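Local structure of Phikz039 (Pseudomonas phage phikz, 3ZBQ) at residues K75-L80 against G109-P114; V100-G105 against S115-L120; V128-G133 against L183-A188. The protein belongs to the tubulin/FtsZ family as the phage tubulin-like protein PhuZ, modelled here with guanosine-5'-diphosphate in its nucleotide pocket. All coordinates share one frame; numbering follows the deposited sequence.

All three contacts lie in the nucleotide-binding half of a tubulin-like fold, and each includes a residue that touches GDP: Gly109 at the beta-phosphate, Ser103 at the alpha-phosphate and ribose, Ile132 at the guanine. Contacts 1 and 2, with centres about 9 Å apart, share helix 109-122, whose first turn takes part in the former and whose later turns take part in the latter. Contacts 2 and 3, about 12 Å apart between centres, use adjacent parallel strands, probably hydrogen-bonded through Val100 O and Val130 N at 2.9 Å; their helices pack on opposite faces of the sheet. Contacts 1 and 3 are about 20 Å apart between centres and do not touch.

Contact 1: residues K75-L80 against G109-P114. With GDP (guanosine-5'-diphosphate), chain B.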
loop_
_atom_site.group_PDB
_atom_site.type_symbol
_atom_site.label_atom_id
_atom_site.label_comp_id
_atom_site.label_asym_id
_atom_site.label_seq_id
_atom_site.Cartn_x
_atom_site.Cartn_y
_atom_site.Cartn_z
ATOM N N LYS A 75 -4.000 2.182 -16.411
ATOM C CA LYS A 75 -5.347 2.105 -16.972
ATOM C C LYS A 75 -5.635 0.733 -17.565
ATOM O O LYS A 75 -6.693 0.153 -17.313
ATOM C CB LYS A 75 -5.579 3.207 -18.001
ATOM C CG LYS A 75 -5.563 4.588 -17.389
ATOM C CD LYS A 75 -5.971 5.647 -18.394
ATOM C CE LYS A 75 -5.897 7.025 -17.768
ATOM N NZ LYS A 75 -6.387 8.089 -18.683
ATOM N N ALA A 76 -4.694 0.209 -18.348
ATOM C CA ALA A 76 -4.856 -1.128 -18.901
ATOM C C ALA A 76 -4.978 -2.169 -17.803
ATOM O O ALA A 76 -5.791 -3.089 -17.900
ATOM C CB ALA A 76 -3.699 -1.479 -19.848
ATOM N N ALA A 77 -4.161 -2.036 -16.763
ATOM C CA ALA A 77 -4.201 -2.983 -15.660
ATOM C C ALA A 77 -5.579 -2.943 -15.011
ATOM O O ALA A 77 -6.176 -3.987 -14.731
ATOM C CB ALA A 77 -3.129 -2.661 -14.645
ATOM N N ALA A 78 -6.091 -1.741 -14.773
ATOM C CA ALA A 78 -7.391 -1.612 -14.109
ATOM C C ALA A 78 -8.512 -2.220 -14.961
ATOM O O ALA A 78 -9.411 -2.878 -14.434
ATOM C CB ALA A 78 -7.680 -0.157 -13.777
ATOM N N GLU A 79 -8.452 -2.007 -16.275
ATOM C CA GLU A 79 -9.434 -2.595 -17.195
ATOM C C GLU A 79 -9.437 -4.108 -17.094
ATOM O O GLU A 79 -10.485 -4.755 -17.184
ATOM C CB GLU A 79 -9.089 -2.256 -18.647
ATOM C CG GLU A 79 -9.470 -0.882 -19.125
ATOM C CD GLU A 79 -9.102 -0.684 -20.593
ATOM O OE1 GLU A 79 -9.732 -1.336 -21.459
ATOM O OE2 GLU A 79 -8.178 0.113 -20.881
ATOM N N LEU A 80 -8.243 -4.672 -16.939
ATOM C CA LEU A 80 -8.090 -6.113 -16.920
ATOM C C LEU A 80 -8.600 -6.677 -15.598
ATOM O O LEU A 80 -9.449 -7.560 -15.574
ATOM C CB LEU A 80 -6.625 -6.505 -17.112
ATOM C CG LEU A 80 -6.348 -7.994 -16.861
ATOM C CD1 LEU A 80 -7.151 -8.879 -17.813
ATOM C CD2 LEU A 80 -4.872 -8.314 -16.947
ATOM N N GLY A 109 0.069 -3.720 -8.931
ATOM C CA GLY A 109 -0.114 -3.582 -7.494
ATOM C C GLY A 109 -0.973 -2.379 -7.173
ATOM O O GLY A 109 -1.793 -2.423 -6.252
ATOM N N SER A 110 -0.798 -1.299 -7.931
ATOM C CA SER A 110 -1.500 -0.045 -7.650
ATOM C C SER A 110 -2.949 -0.020 -8.141
ATOM O O SER A 110 -3.644 0.986 -7.992
ATOM C CB SER A 110 -0.752 1.125 -8.266
ATOM O OG SER A 110 -0.912 1.121 -9.680
ATOM N N THR A 111 -3.403 -1.118 -8.728
ATOM C CA THR A 111 -4.813 -1.256 -9.089
ATOM C C THR A 111 -5.433 -2.435 -8.345
ATOM O O THR A 111 -6.477 -2.282 -7.711
ATOM C CB THR A 111 -5.012 -1.390 -10.623
ATOM O OG1 THR A 111 -4.207 -2.466 -11.114
ATOM C CG2 THR A 111 -4.614 -0.096 -11.316
ATOM N N ILE A 112 -4.784 -3.598 -8.401
ATOM C CA ILE A 112 -5.230 -4.764 -7.632
ATOM C C ILE A 112 -5.322 -4.445 -6.135
ATOM O O ILE A 112 -6.324 -4.743 -5.498
ATOM C CB ILE A 112 -4.290 -5.983 -7.816
ATOM C CG1 ILE A 112 -4.322 -6.482 -9.259
ATOM C CG2 ILE A 112 -4.684 -7.121 -6.871
ATOM C CD1 ILE A 112 -3.185 -7.475 -9.593
ATOM N N GLY A 113 -4.273 -3.836 -5.585
ATOM C CA GLY A 113 -4.225 -3.546 -4.156
ATOM C C GLY A 113 -5.373 -2.674 -3.695
ATOM O O GLY A 113 -6.174 -3.078 -2.837
ATOM N N PRO A 114 -5.459 -1.452 -4.241
ATOM C CA PRO A 114 -6.563 -0.569 -3.851
ATOM C C PRO A 114 -7.940 -1.143 -4.185
ATOM O O PRO A 114 -8.892 -0.875 -3.451
ATOM C CB PRO A 114 -6.286 0.701 -4.652
ATOM C CG PRO A 114 -4.783 0.719 -4.798
ATOM C CD PRO A 114 -4.419 -0.740 -5.007
HETATM P PB GDP B . 3.616 -3.703 -10.749
HETATM O O1B GDP B . 3.991 -5.155 -10.900
HETATM O O2B GDP B . 2.778 -3.499 -9.502
HETATM O O3B GDP B . 2.887 -3.182 -11.963
HETATM O O3A GDP B . 4.924 -2.780 -10.593
HETATM P PA GDP B . 6.198 -3.090 -9.663
HETATM O O1A GDP B . 6.974 -4.342 -9.997
HETATM O O2A GDP B . 5.790 -3.072 -8.204
HETATM O "O5'" GDP B . 7.127 -1.830 -9.969
HETATM C "C5'" GDP B . 6.648 -0.500 -9.812
HETATM C "C4'" GDP B . 7.674 0.308 -9.020
HETATM O "O4'" GDP B . 7.720 -0.173 -7.676
HETATM C "C3'" GDP B . 9.096 0.171 -9.530
HETATM O "O3'" GDP B . 9.350 1.142 -10.558
HETATM C "C2'" GDP B . 9.920 0.420 -8.291
HETATM O "O2'" GDP B . 10.035 1.827 -8.071
HETATM C "C1'" GDP B . 9.047 -0.076 -7.160
HETATM N N9 GDP B . 9.428 -1.431 -6.708
HETATM C C8 GDP B . 9.249 -2.604 -7.346
HETATM N N7 GDP B . 9.711 -3.636 -6.599
HETATM C C5 GDP B . 10.183 -3.125 -5.444
HETATM C C6 GDP B . 10.812 -3.645 -4.208
HETATM O O6 GDP B . 11.007 -4.876 -4.045
HETATM N N1 GDP B . 11.143 -2.748 -3.261
HETATM C C2 GDP B . 10.938 -1.421 -3.404
HETATM N N2 GDP B . 11.308 -0.566 -2.418
HETATM N N3 GDP B . 10.371 -0.881 -4.503
HETATM C C4 GDP B . 9.987 -1.672 -5.529
#
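Thr111 meets the alanine pair Ala77 and Ala78 with both branches of its side chain, and this fork carries nearly all of the buried surface. Its OG1 lies 3.7 Å from Ala77 CB, while its CG2 lies 3.9 Å from Ala78 CB and also approaches the Ala78 backbone N. With chi1 at 54°, OG1 sits between the threonine's own backbone N and carbonyl carbon, and CG2 stands anti to that carbonyl carbon. The hydroxyl can therefore turn back to the preceding chain, where Ala107 O and Ser108 O are its hydrogen-bond partners, while the methyl rests on Ala78 and the same hydroxyl oxygen touches Ala77 CB. Small residues on helix 74-81 permit a close approach, the CA atoms of Ala78 and Thr111 being 5.7 Å apart. No hydrogen bond crosses between the segments, so the fit rests on van der Waals contact. Residues 105-111 carry the glycine-rich signature loop of the tubulin/FtsZ family and run into the start of helix 109-122, against which helix 74-81 packs through Ala77 and Ala78. At that helix start Gly109 N donates to GDP O2B at 2.8 Å, with an N-H...O angle of 161°. The phosphate oxygen comes in close beside a residue that has no side chain. One turn on, Gly113 N bonds to Gly109 O at 2.9 Å, and the helix then kinks at Pro114, whose ring nitrogen carries no hydrogen for the next bond. Ile81, at the end of helix 74-81, touches both Thr111 and Ile112, and Met70 and Ala107 pack against Ala77.

Contact 2: residues V100-G105 against S115-L120; sequences VVYSMG and SLVSHL. With GDP (guanosine-5'-diphosphate), chain B.
The beta-alpha-beta unit formed by strand 97-103, helix 109-122 and strand 127-133 is held together in part where Val100 of the first strand packs against Val117 of the helix. This is the Rossmann-like layering of the tubulin nucleotide-binding domain. The axes of strand 100-103 and helix 115-120 come within 9.8 Å and run roughly antiparallel, at 151°. Val100 and Val117 both point toward the opposing segment and offer the same branch. With CG1 anti to the backbone N in each (chi1 -170° for Val100), the two CG2 methyls meet at 3.9 Å, and the side chains cross obliquely. Val100 CG2 also reaches Leu120 CD1, one helical turn on, at 4.4 Å. Two residues along the strand, Tyr102 comes from the same face, and its OH lies 4.4 Å from Val117 CG2. That hydroxyl is hydrogen-bonded to Ser129 OG on the adjacent strand; toward Val117 it makes only a loose van der Waals contact. At the end of the strand the chain turns to the nucleotide. Ser103 OG donates to GDP O2A at 2.8 Å, and Ser103 CB rests 3.2 Å from GDP O4', so the serine reaches both the alpha-phosphate and the ribose. Around this core, Phe151 of helix 138-158 touches Tyr102, Ile85 of helix 85-91 packs on Leu116, and Val127 touches Leu120, while strand 97-103 itself runs between strands 7-12 and 127-133 in the sheet.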
loop_
_atom_site.group_PDB
_atom_site.type_symbol
_atom_site.label_atom_id
_atom_site.label_comp_id
_atom_site.label_asym_id
_atom_site.label_seq_id
_atom_site.Cartn_x
_atom_site.Cartn_y
_atom_site.Cartn_z
ATOM N N VAL A 100 -2.547 -5.206 2.913
ATOM C CA VAL A 100 -2.378 -5.248 1.460
ATOM C C VAL A 100 -1.110 -4.480 1.074
ATOM O O VAL A 100 -0.941 -3.316 1.460
ATOM C CB VAL A 100 -3.612 -4.634 0.749
ATOM C CG1 VAL A 100 -3.557 -4.886 -0.763
ATOM C CG2 VAL A 100 -4.900 -5.209 1.313
ATOM N N VAL A 101 -0.242 -5.109 0.274
ATOM C CA VAL A 101 1.104 -4.589 0.013
ATOM C C VAL A 101 1.346 -4.419 -1.474
ATOM O O VAL A 101 1.142 -5.369 -2.238
ATOM C CB VAL A 101 2.187 -5.544 0.568
ATOM C CG1 VAL A 101 3.566 -4.927 0.466
ATOM C CG2 VAL A 101 1.869 -5.907 2.027
ATOM N N TYR A 102 1.779 -3.220 -1.884
ATOM C CA TYR A 102 1.948 -2.905 -3.319
ATOM C C TYR A 102 2.658 -1.575 -3.549
ATOM O O TYR A 102 2.683 -0.704 -2.678
ATOM C CB TYR A 102 0.575 -2.856 -4.015
ATOM C CG TYR A 102 -0.432 -1.967 -3.300
ATOM C CD1 TYR A 102 -1.155 -2.444 -2.213
ATOM C CD2 TYR A 102 -0.660 -0.655 -3.716
ATOM C CE1 TYR A 102 -2.067 -1.648 -1.552
ATOM C CE2 TYR A 102 -1.584 0.156 -3.059
ATOM C CZ TYR A 102 -2.281 -0.351 -1.979
ATOM O OH TYR A 102 -3.203 0.430 -1.299
ATOM N N SER A 103 3.235 -1.410 -4.739
ATOM C CA SER A 103 3.839 -0.140 -5.101
ATOM C C SER A 103 2.773 0.804 -5.644
ATOM O O SER A 103 1.735 0.364 -6.136
ATOM C CB SER A 103 4.905 -0.356 -6.170
ATOM O OG SER A 103 4.320 -0.909 -7.334
ATOM N N MET A 104 3.043 2.103 -5.578
ATOM C CA MET A 104 2.153 3.099 -6.160
ATOM C C MET A 104 2.524 3.461 -7.602
ATOM O O MET A 104 1.683 3.952 -8.361
ATOM C CB MET A 104 2.179 4.364 -5.306
ATOM C CG MET A 104 1.625 4.140 -3.919
ATOM S SD MET A 104 2.014 5.498 -2.786
ATOM C CE MET A 104 1.054 6.829 -3.498
ATOM N N GLY A 105 3.776 3.245 -7.968
ATOM C CA GLY A 105 4.261 3.708 -9.266
ATOM C C GLY A 105 4.152 2.697 -10.387
ATOM O O GLY A 105 4.441 3.005 -11.550
ATOM N N SER A 115 -8.054 -1.922 -5.257
ATOM C CA SER A 115 -9.334 -2.566 -5.556
ATOM C C SER A 115 -9.719 -3.580 -4.495
ATOM O O SER A 115 -10.895 -3.687 -4.136
ATOM C CB SER A 115 -9.326 -3.233 -6.930
ATOM O OG SER A 115 -9.097 -2.273 -7.938
ATOM N N LEU A 116 -8.739 -4.330 -3.992
ATOM C CA LEU A 116 -8.999 -5.262 -2.902
ATOM C C LEU A 116 -9.373 -4.507 -1.635
ATOM O O LEU A 116 -10.301 -4.904 -0.939
ATOM C CB LEU A 116 -7.811 -6.190 -2.637
ATOM C CG LEU A 116 -7.635 -7.347 -3.623
ATOM C CD1 LEU A 116 -6.224 -7.937 -3.530
ATOM C CD2 LEU A 116 -8.674 -8.433 -3.383
ATOM N N VAL A 117 -8.668 -3.415 -1.342
ATOM C CA VAL A 117 -8.990 -2.615 -0.154
ATOM C C VAL A 117 -10.427 -2.121 -0.227
ATOM O O VAL A 117 -11.181 -2.193 0.754
ATOM C CB VAL A 117 -8.054 -1.404 -0.010
ATOM C CG1 VAL A 117 -8.485 -0.543 1.184
ATOM C CG2 VAL A 117 -6.633 -1.868 0.184
ATOM N N SER A 118 -10.811 -1.632 -1.400
ATOM C CA SER A 118 -12.162 -1.123 -1.597
ATOM C C SER A 118 -13.204 -2.215 -1.375
ATOM O O SER A 118 -14.184 -2.017 -0.650
ATOM C CB SER A 118 -12.323 -0.529 -2.995
ATOM O OG SER A 118 -13.599 0.074 -3.117
ATOM N N HIS A 119 -12.978 -3.368 -1.990
ATOM C CA HIS A 119 -13.899 -4.492 -1.859
ATOM C C HIS A 119 -13.987 -4.930 -0.406
ATOM O O HIS A 119 -15.079 -5.118 0.125
ATOM C CB HIS A 119 -13.447 -5.670 -2.720
ATOM C CG HIS A 119 -14.391 -6.829 -2.689
ATOM N ND1 HIS A 119 -15.385 -6.999 -3.627
ATOM C CD2 HIS A 119 -14.509 -7.861 -1.819
ATOM C CE1 HIS A 119 -16.068 -8.096 -3.346
ATOM N NE2 HIS A 119 -15.559 -8.635 -2.255
ATOM N N LEU A 120 -12.835 -5.098 0.235
ATOM C CA LEU A 120 -12.815 -5.562 1.625
ATOM C C LEU A 120 -13.510 -4.573 2.555
ATOM O O LEU A 120 -14.254 -4.967 3.456
ATOM C CB LEU A 120 -11.378 -5.795 2.097
ATOM C CG LEU A 120 -10.558 -6.913 1.459
ATOM C CD1 LEU A 120 -9.075 -6.644 1.676
ATOM C CD2 LEU A 120 -10.923 -8.259 2.029
HETATM P PB GDP B . 3.616 -3.703 -10.749
HETATM O O1B GDP B . 3.991 -5.155 -10.900
HETATM O O2B GDP B . 2.778 -3.499 -9.502
HETATM O O3B GDP B . 2.887 -3.182 -11.963
HETATM O O3A GDP B . 4.924 -2.780 -10.593
HETATM P PA GDP B . 6.198 -3.090 -9.663
HETATM O O1A GDP B . 6.974 -4.342 -9.997
HETATM O O2A GDP B . 5.790 -3.072 -8.204
HETATM O "O5'" GDP B . 7.127 -1.830 -9.969
HETATM C "C5'" GDP B . 6.648 -0.500 -9.812
HETATM C "C4'" GDP B . 7.674 0.308 -9.020
HETATM O "O4'" GDP B . 7.720 -0.173 -7.676
HETATM C "C3'" GDP B . 9.096 0.171 -9.530
HETATM O "O3'" GDP B . 9.350 1.142 -10.558
HETATM C "C2'" GDP B . 9.920 0.420 -8.291
HETATM O "O2'" GDP B . 10.035 1.827 -8.071
HETATM C "C1'" GDP B . 9.047 -0.076 -7.160
HETATM N N9 GDP B . 9.428 -1.431 -6.708
HETATM C C8 GDP B . 9.249 -2.604 -7.346
HETATM N N7 GDP B . 9.711 -3.636 -6.599
HETATM C C5 GDP B . 10.183 -3.125 -5.444
HETATM C C6 GDP B . 10.812 -3.645 -4.208
HETATM O O6 GDP B . 11.007 -4.876 -4.045
HETATM N N1 GDP B . 11.143 -2.748 -3.261
HETATM C C2 GDP B . 10.938 -1.421 -3.404
HETATM N N2 GDP B . 11.308 -0.566 -2.418
HETATM N N3 GDP B . 10.371 -0.881 -4.503
HETATM C C4 GDP B . 9.987 -1.672 -5.529
#

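Contact 3: residues V128-G133 against L183-A188; sequences VSVVIG and LEVLNA. With GDP (guanosine-5'-diphosphate), chain B.
Strand 128-133 and helix 183-188 approach most closely at Val130 and Leu186, whose CA atoms are 8.2 Å apart, a gap bridged by side chains alone. Val130 points toward the helix and sends out CG2, the branch anti to its carbonyl carbon. This methyl meets Leu186 CD2 at 4.0 Å and Val185 CG1 at 4.2 Å, so one group touches two successive residues of the helix. Val185 directs its side chain to the strand. Leu186 starts out across the helix flank and swings back by its torsions: chi1 of -69° places CG beside the backbone N, from where CD2 reaches the valine. Helix 175-192, to which this segment belongs, probably corresponds to the central helix H7 of tubulin, and Asn179 near its start is hydrogen-bonded to GDP. Two residues along the strand, Ile132 turns to the same ligand, its CD1 lying 3.7 Å from GDP C2 and its CG2 4.0 Å from GDP N3, an apolar contact with the guanine base. Ile99 of strand 97-103 touches both Val130 and Leu186, Asn165 of strand 163-168 touches Val130 and Val185, and Ile19 and Phe23 of helix 13-23 pack on Leu186.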
loop_
_atom_site.group_PDB
_atom_site.type_symbol
_atom_site.label_atom_id
_atom_site.label_comp_id
_atom_site.label_asym_id
_atom_site.label_seq_id
_atom_site.Cartn_x
_atom_site.Cartn_y
_atom_site.Cartn_z
ATOM N N VAL A 128 -5.248 -2.461 6.330
ATOM C CA VAL A 128 -4.147 -1.503 6.280
ATOM C C VAL A 128 -3.348 -1.762 5.006
ATOM O O VAL A 128 -3.148 -2.913 4.630
ATOM C CB VAL A 128 -3.218 -1.656 7.502
ATOM C CG1 VAL A 128 -1.943 -0.846 7.314
ATOM C CG2 VAL A 128 -3.952 -1.223 8.772
ATOM N N SER A 129 -2.916 -0.703 4.335
ATOM C CA SER A 129 -2.056 -0.851 3.161
ATOM C C SER A 129 -0.631 -0.457 3.487
ATOM O O SER A 129 -0.393 0.559 4.159
ATOM C CB SER A 129 -2.552 0.013 1.997
ATOM O OG SER A 129 -3.681 -0.577 1.378
ATOM N N VAL A 130 0.316 -1.242 2.984
ATOM C CA VAL A 130 1.726 -0.878 3.055
ATOM C C VAL A 130 2.175 -0.615 1.615
ATOM O O VAL A 130 2.120 -1.507 0.767
ATOM C CB VAL A 130 2.574 -1.977 3.751
ATOM C CG1 VAL A 130 4.026 -1.549 3.831
ATOM C CG2 VAL A 130 2.035 -2.242 5.175
ATOM N N VAL A 131 2.537 0.635 1.330
ATOM C CA VAL A 131 2.715 1.087 -0.056
ATOM C C VAL A 131 4.039 1.805 -0.299
ATOM O O VAL A 131 4.671 2.296 0.639
ATOM C CB VAL A 131 1.531 1.987 -0.503
ATOM C CG1 VAL A 131 0.192 1.273 -0.243
ATOM C CG2 VAL A 131 1.551 3.333 0.245
ATOM N N ILE A 132 4.451 1.860 -1.572
ATOM C CA ILE A 132 5.733 2.452 -1.974
ATOM C C ILE A 132 5.549 3.519 -3.051
ATOM O O ILE A 132 5.062 3.228 -4.150
ATOM C CB ILE A 132 6.714 1.375 -2.516
ATOM C CG1 ILE A 132 6.899 0.251 -1.492
ATOM C CG2 ILE A 132 8.067 1.995 -2.881
ATOM C CD1 ILE A 132 7.529 -1.016 -2.062
ATOM N N GLY A 133 5.940 4.756 -2.743
ATOM C CA GLY A 133 5.862 5.826 -3.728
ATOM C C GLY A 133 7.126 5.886 -4.572
ATOM O O GLY A 133 8.226 5.652 -4.067
ATOM N N LEU A 183 9.608 -4.625 6.001
ATOM C CA LEU A 183 9.553 -5.892 6.741
ATOM C C LEU A 183 9.364 -5.630 8.232
ATOM O O LEU A 183 8.588 -6.324 8.917
ATOM C CB LEU A 183 10.828 -6.700 6.511
ATOM C CG LEU A 183 11.053 -7.083 5.052
ATOM C CD1 LEU A 183 12.403 -7.751 4.894
ATOM C CD2 LEU A 183 9.939 -7.997 4.547
ATOM N N GLU A 184 10.071 -4.621 8.734
ATOM C CA GLU A 184 9.916 -4.230 10.130
ATOM C C GLU A 184 8.464 -3.868 10.425
ATOM O O GLU A 184 7.930 -4.215 11.481
ATOM C CB GLU A 184 10.837 -3.051 10.465
ATOM C CG GLU A 184 12.311 -3.402 10.464
ATOM C CD GLU A 184 12.984 -3.073 11.778
ATOM O OE1 GLU A 184 12.686 -1.993 12.344
ATOM O OE2 GLU A 184 13.801 -3.900 12.246
ATOM N N VAL A 185 7.819 -3.169 9.497
ATOM C CA VAL A 185 6.423 -2.777 9.672
ATOM C C VAL A 185 5.490 -3.990 9.632
ATOM O O VAL A 185 4.617 -4.130 10.483
ATOM C CB VAL A 185 5.993 -1.723 8.624
ATOM C CG1 VAL A 185 4.476 -1.584 8.577
ATOM C CG2 VAL A 185 6.658 -0.374 8.916
ATOM N N LEU A 186 5.682 -4.865 8.646
ATOM C CA LEU A 186 4.851 -6.067 8.515
ATOM C C LEU A 186 4.980 -6.949 9.755
ATOM O O LEU A 186 3.978 -7.442 10.305
ATOM C CB LEU A 186 5.230 -6.840 7.245
ATOM C CG LEU A 186 4.865 -6.153 5.935
ATOM C CD1 LEU A 186 5.419 -6.929 4.742
ATOM C CD2 LEU A 186 3.354 -6.006 5.828
ATOM N N ASN A 187 6.207 -7.118 10.232
ATOM C CA ASN A 187 6.414 -7.859 11.466
ATOM C C ASN A 187 5.675 -7.232 12.638
ATOM O O ASN A 187 5.044 -7.933 13.434
ATOM C CB ASN A 187 7.899 -7.963 11.796
ATOM C CG ASN A 187 8.149 -8.778 13.041
ATOM O OD1 ASN A 187 8.743 -8.294 14.010
ATOM N ND2 ASN A 187 7.674 -10.023 13.036
ATOM N N ALA A 188 5.756 -5.912 12.756
ATOM C CA ALA A 188 5.111 -5.237 13.883
ATOM C C ALA A 188 3.599 -5.392 13.792
ATOM O O ALA A 188 2.925 -5.657 14.791
ATOM C CB ALA A 188 5.498 -3.771 13.913
HETATM P PB GDP B . 3.616 -3.703 -10.749
HETATM O O1B GDP B . 3.991 -5.155 -10.900
HETATM O O2B GDP B . 2.778 -3.499 -9.502
HETATM O O3B GDP B . 2.887 -3.182 -11.963
HETATM O O3A GDP B . 4.924 -2.780 -10.593
HETATM P PA GDP B . 6.198 -3.090 -9.663
HETATM O O1A GDP B . 6.974 -4.342 -9.997
HETATM O O2A GDP B . 5.790 -3.072 -8.204
HETATM O "O5'" GDP B . 7.127 -1.830 -9.969
HETATM C "C5'" GDP B . 6.648 -0.500 -9.812
HETATM C "C4'" GDP B . 7.674 0.308 -9.020
HETATM O "O4'" GDP B . 7.720 -0.173 -7.676
HETATM C "C3'" GDP B . 9.096 0.171 -9.530
HETATM O "O3'" GDP B . 9.350 1.142 -10.558
HETATM C "C2'" GDP B . 9.920 0.420 -8.291
HETATM O "O2'" GDP B . 10.035 1.827 -8.071
HETATM C "C1'" GDP B . 9.047 -0.076 -7.160
HETATM N N9 GDP B . 9.428 -1.431 -6.708
HETATM C C8 GDP B . 9.249 -2.604 -7.346
HETATM N N7 GDP B . 9.711 -3.636 -6.599
HETATM C C5 GDP B . 10.183 -3.125 -5.444
HETATM C C6 GDP B . 10.812 -3.645 -4.208
HETATM O O6 GDP B . 11.007 -4.876 -4.045
HETATM N N1 GDP B . 11.143 -2.748 -3.261
HETATM C C2 GDP B . 10.938 -1.421 -3.404
HETATM N N2 GDP B . 11.308 -0.566 -2.418
HETATM N N3 GDP B . 10.371 -0.881 -4.503
HETATM C C4 GDP B . 9.987 -1.672 -5.529
#